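Arabinogalactan endo-1,4-beta-galactosidase (Ignisphaera aggregans, PDB 7OSK) probably cleaves internal beta-1,4-galactosidic bonds of galactans and arabinogalactans, using a calcium-binding TIM-barrel catalytic domain of glycoside hydrolase family 53. Local coordinates at residues A154-S157 / Y158-V162; F196-P199 / D200-A204. One frame throughout, in Å; residues are numbered along the deposited sequence.

Contact 1: residues A154-S157 / Y158-V162; sequences ANLS and YPELV
E160 folds back over S157 and L156, from the first turn of helix 158-178 onto the loop that leads into it. With chi1 -60° its CG lies beside its own backbone N, and the extended chain beyond reaches back toward the loop. CB rests 3.5 Å from S157 O, and CG comes alongside the serine hydroxyl, 3.2 Å from S157 OG. At the tip OE2 is slightly the nearer of the two carboxylate oxygens to S157 OG, while OE1 lies toward S157 N and 3.5 Å from CD2 of L156, whose side chain crosses that of E160 at about a right angle. S157 is the N-cap, and a serine followed three residues later by a glutamate is the spacing of a capping box, but E160 OE1 stands 3.6 Å from S157 N, long for the bond that would complete one. The firm link is in the backbone, where L161 N donates to S157 O over 2.8 Å and opens the helical bonding pattern. P159 suits the first turn, where its missing N-H costs no helical bond; its CD packs 3.5 Å from S157 OG. A carboxylate so near a helix N-terminus is likely to be favoured by the partial positive charge there. Y158 turns away from the loop, and its OH bonds Q208 O on helix 206-223.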
loop_
_atom_site.group_PDB
_atom_site.type_symbol
_atom_site.label_atom_id
_atom_site.label_comp_id
_atom_site.label_asym_id
_atom_site.label_seq_id
_atom_site.Cartn_x
_atom_site.Cartn_y
_atom_site.Cartn_z
ATOM N N ALA A 154 -13.040 -4.678 -20.413
ATOM C CA ALA A 154 -13.085 -6.134 -20.521
ATOM C C ALA A 154 -12.984 -6.652 -21.955
ATOM O O ALA A 154 -12.275 -7.627 -22.215
ATOM C CB ALA A 154 -14.359 -6.652 -19.879
ATOM N N ASN A 155 -13.695 -6.009 -22.877
ATOM C CA ASN A 155 -13.785 -6.491 -24.254
ATOM C C ASN A 155 -13.106 -5.564 -25.255
ATOM O O ASN A 155 -13.326 -5.672 -26.463
ATOM C CB ASN A 155 -15.251 -6.694 -24.643
ATOM C CG ASN A 155 -15.893 -7.848 -23.897
ATOM O OD1 ASN A 155 -15.688 -9.013 -24.245
ATOM N ND2 ASN A 155 -16.674 -7.532 -22.868
ATOM N N LEU A 156 -12.279 -4.654 -24.754
ATOM C CA LEU A 156 -11.455 -3.825 -25.624
ATOM C C LEU A 156 -10.292 -4.652 -26.154
ATOM O O LEU A 156 -9.653 -5.388 -25.400
ATOM C CB LEU A 156 -10.931 -2.595 -24.879
ATOM C CG LEU A 156 -11.971 -1.618 -24.327
ATOM C CD1 LEU A 156 -11.276 -0.428 -23.684
ATOM C CD2 LEU A 156 -12.933 -1.154 -25.413
ATOM N N SER A 157 -10.026 -4.537 -27.452
ATOM C CA SER A 157 -8.871 -5.200 -28.048
ATOM C C SER A 157 -7.603 -4.615 -27.442
ATOM O O SER A 157 -7.641 -3.550 -26.825
ATOM C CB SER A 157 -8.866 -5.034 -29.567
ATOM O OG SER A 157 -8.713 -3.670 -29.923
ATOM N N TYR A 158 -6.482 -5.305 -27.614
ATOM C CA TYR A 158 -5.242 -4.875 -26.981
ATOM C C TYR A 158 -4.853 -3.442 -27.362
ATOM O O TYR A 158 -4.497 -2.655 -26.489
ATOM C CB TYR A 158 -4.097 -5.828 -27.318
ATOM C CG TYR A 158 -2.776 -5.333 -26.790
ATOM C CD1 TYR A 158 -2.509 -5.351 -25.431
ATOM C CD2 TYR A 158 -1.804 -4.827 -27.643
ATOM C CE1 TYR A 158 -1.313 -4.888 -24.935
ATOM C CE2 TYR A 158 -0.603 -4.362 -27.154
ATOM C CZ TYR A 158 -0.364 -4.398 -25.797
ATOM O OH TYR A 158 0.827 -3.938 -25.297
ATOM N N PRO A 159 -4.924 -3.092 -28.659
ATOM C CA PRO A 159 -4.585 -1.710 -29.021
ATOM C C PRO A 159 -5.492 -0.684 -28.345
ATOM O O PRO A 159 -5.010 0.353 -27.885
ATOM C CB PRO A 159 -4.779 -1.686 -30.541
ATOM C CG PRO A 159 -4.629 -3.097 -30.966
ATOM C CD PRO A 159 -5.213 -3.908 -29.851
ATOM N N GLU A 160 -6.787 -0.976 -28.286
ATOM C CA GLU A 160 -7.741 -0.089 -27.636
ATOM C C GLU A 160 -7.462 -0.015 -26.137
ATOM O O GLU A 160 -7.694 1.013 -25.502
ATOM C CB GLU A 160 -9.174 -0.562 -27.888
ATOM C CG GLU A 160 -9.565 -0.603 -29.360
ATOM C CD GLU A 160 -10.941 -1.209 -29.587
ATOM O OE1 GLU A 160 -11.639 -1.500 -28.594
ATOM O OE2 GLU A 160 -11.328 -1.396 -30.760
ATOM N N LEU A 161 -6.957 -1.110 -25.580
ATOM C CA LEU A 161 -6.653 -1.171 -24.156
ATOM C C LEU A 161 -5.459 -0.284 -23.816
ATOM O O LEU A 161 -5.443 0.371 -22.775
ATOM C CB LEU A 161 -6.381 -2.617 -23.729
ATOM C CG LEU A 161 -6.146 -2.870 -22.238
ATOM C CD1 LEU A 161 -7.343 -2.430 -21.403
ATOM C CD2 LEU A 161 -5.839 -4.342 -21.998
ATOM N N VAL A 162 -4.462 -0.269 -24.697
ATOM C CA VAL A 162 -3.303 0.601 -24.520
ATOM C C VAL A 162 -3.756 2.056 -24.506
ATOM O O VAL A 162 -3.266 2.864 -23.717
ATOM C CB VAL A 162 -2.253 0.402 -25.639
ATOM C CG1 VAL A 162 -1.100 1.384 -25.479
ATOM C CG2 VAL A 162 -1.730 -1.024 -25.636
#

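Contact 2: residues F196-P199 / D200-A204; sequences FLWP and DGSAA
This is a compact local turn, in which F196-P199 bends back on D200-A204 within the loop that joins barrel strand 185-188 to helix 206-223. Its main bond runs from G201 N to L197 O, 3.1 Å long with an N-H...O angle of 152°. Two weak bonds flank it: F196 N to G201 O, 2.9 Å, and S202 N to P199 O, 3.1 Å. Glycine suits position 201 because a CB there would probably collide with F196 O. The peptide bond before P199 is cis, a form proline tolerates far better than other residues, and it helps to turn the chain back between L197 and D200. The D200 side chain runs beside the P199 ring, with D200 OD1 3.7 Å from P199 CD; the same oxygen makes a long, weak ion pair with K149. W198 brings its indole against S202: CB leaves the backbone heading away from D200-A204, but chi1 of -67° together with a small chi2 of -15° swings the CD1 edge back, to 3.5 Å from S202 CA and 3.7 Å from S202 CB. S202 OG stands over one face of the indole, while G201 O lies at its edge, near the ring plane. The indole NE1 is satisfied by N194 O, which ties the ring to the preceding part of the loop. Were W198 an alanine, N194 O would probably lose its NE1 donor and a gap would open beside S202. With L197 CA and D200 CA 6.2 Å apart and the cis-proline third, L197-D200 forms a type VI (close to VIa) beta-turn, overlapped by the alpha-turn that the G201-to-L197 bond closes.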
loop_
_atom_site.group_PDB
_atom_site.type_symbol
_atom_site.label_atom_id
_atom_site.label_comp_id
_atom_site.label_asym_id
_atom_site.label_seq_id
_atom_site.Cartn_x
_atom_site.Cartn_y
_atom_site.Cartn_z
ATOM N N PHE A 196 -0.725 -7.693 -14.870
ATOM C CA PHE A 196 -2.001 -7.063 -14.540
ATOM C C PHE A 196 -2.872 -7.021 -15.786
ATOM O O PHE A 196 -2.392 -7.286 -16.886
ATOM C CB PHE A 196 -1.814 -5.645 -13.963
ATOM C CG PHE A 196 -1.301 -4.613 -14.956
ATOM C CD1 PHE A 196 -0.412 -4.952 -15.970
ATOM C CD2 PHE A 196 -1.707 -3.288 -14.856
ATOM C CE1 PHE A 196 0.053 -3.994 -16.862
ATOM C CE2 PHE A 196 -1.244 -2.328 -15.749
ATOM C CZ PHE A 196 -0.366 -2.681 -16.749
ATOM N N LEU A 197 -4.148 -6.696 -15.607
ATOM C CA LEU A 197 -5.091 -6.617 -16.718
ATOM C C LEU A 197 -5.154 -7.933 -17.493
ATOM O O LEU A 197 -4.900 -7.965 -18.698
ATOM C CB LEU A 197 -4.709 -5.470 -17.659
ATOM C CG LEU A 197 -4.873 -4.058 -17.097
ATOM C CD1 LEU A 197 -4.223 -3.046 -18.023
ATOM C CD2 LEU A 197 -6.341 -3.736 -16.899
ATOM N N TRP A 198 -5.493 -9.015 -16.798
ATOM C CA TRP A 198 -5.516 -10.341 -17.408
ATOM C C TRP A 198 -6.618 -10.476 -18.458
ATOM O O TRP A 198 -7.675 -9.856 -18.333
ATOM C CB TRP A 198 -5.704 -11.418 -16.340
ATOM C CG TRP A 198 -4.548 -11.555 -15.404
ATOM C CD1 TRP A 198 -3.293 -11.055 -15.576
ATOM C CD2 TRP A 198 -4.539 -12.234 -14.144
ATOM N NE1 TRP A 198 -2.499 -11.383 -14.503
ATOM C CE2 TRP A 198 -3.243 -12.107 -13.609
ATOM C CE3 TRP A 198 -5.503 -12.937 -13.417
ATOM C CZ2 TRP A 198 -2.886 -12.655 -12.382
ATOM C CZ3 TRP A 198 -5.145 -13.482 -12.199
ATOM C CH2 TRP A 198 -3.848 -13.337 -11.694
ATOM N N PRO A 199 -6.381 -11.293 -19.499
ATOM C CA PRO A 199 -5.144 -12.031 -19.780
ATOM C C PRO A 199 -4.143 -11.237 -20.624
ATOM O O PRO A 199 -3.010 -11.685 -20.793
ATOM C CB PRO A 199 -5.646 -13.254 -20.547
ATOM C CG PRO A 199 -6.834 -12.752 -21.287
ATOM C CD PRO A 199 -7.454 -11.667 -20.439
ATOM N N ASP A 200 -4.555 -10.076 -21.130
ATOM C CA ASP A 200 -3.750 -9.315 -22.089
ATOM C C ASP A 200 -2.383 -8.882 -21.555
ATOM O O ASP A 200 -1.434 -8.721 -22.328
ATOM C CB ASP A 200 -4.521 -8.079 -22.551
ATOM C CG ASP A 200 -5.683 -8.425 -23.464
ATOM O OD1 ASP A 200 -6.435 -9.371 -23.138
ATOM O OD2 ASP A 200 -5.840 -7.759 -24.512
ATOM N N GLY A 201 -2.291 -8.682 -20.244
ATOM C CA GLY A 201 -1.037 -8.324 -19.604
ATOM C C GLY A 201 -0.668 -9.337 -18.537
ATOM O O GLY A 201 -0.228 -8.976 -17.444
ATOM N N SER A 202 -0.840 -10.614 -18.862
ATOM C CA SER A 202 -0.702 -11.684 -17.881
ATOM C C SER A 202 0.730 -12.173 -17.708
ATOM O O SER A 202 0.943 -13.350 -17.419
ATOM C CB SER A 202 -1.591 -12.867 -18.276
ATOM O OG SER A 202 -1.387 -13.973 -17.415
ATOM N N ALA A 203 1.702 -11.284 -17.895
ATOM C CA ALA A 203 3.122 -11.623 -17.741
ATOM C C ALA A 203 3.582 -12.691 -18.742
ATOM O O ALA A 203 4.653 -12.560 -19.341
ATOM C CB ALA A 203 3.410 -12.076 -16.310
ATOM N N ALA A 204 2.796 -13.755 -18.896
ATOM C CA ALA A 204 2.991 -14.713 -19.979
ATOM C C ALA A 204 3.033 -13.978 -21.315
ATOM O O ALA A 204 3.920 -14.215 -22.137
ATOM C CB ALA A 204 1.887 -15.751 -19.973
#

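Contacts 1 and 2 both lie in the loop-and-helix periphery of the barrel, their centres about 12 Å apart, contact 1 coming earlier in the chain. They meet through D200: Y158 CB packs 3.8 Å from D200 OD2, and L161 CD2 lies 4.0 Å from D200 CB. The turn at 196-204 therefore rests against the first turn of helix 158-178. K149 is shared, bonding A154 O of contact 1 and pairing weakly with D200 of contact 2. L212 of helix 206-223 is a second common neighbour, touched by Y158, L161, V162, F196 and L197. Both contacts lie away from the calcium site formed by D301, D303, H305, N307, N370 and E373.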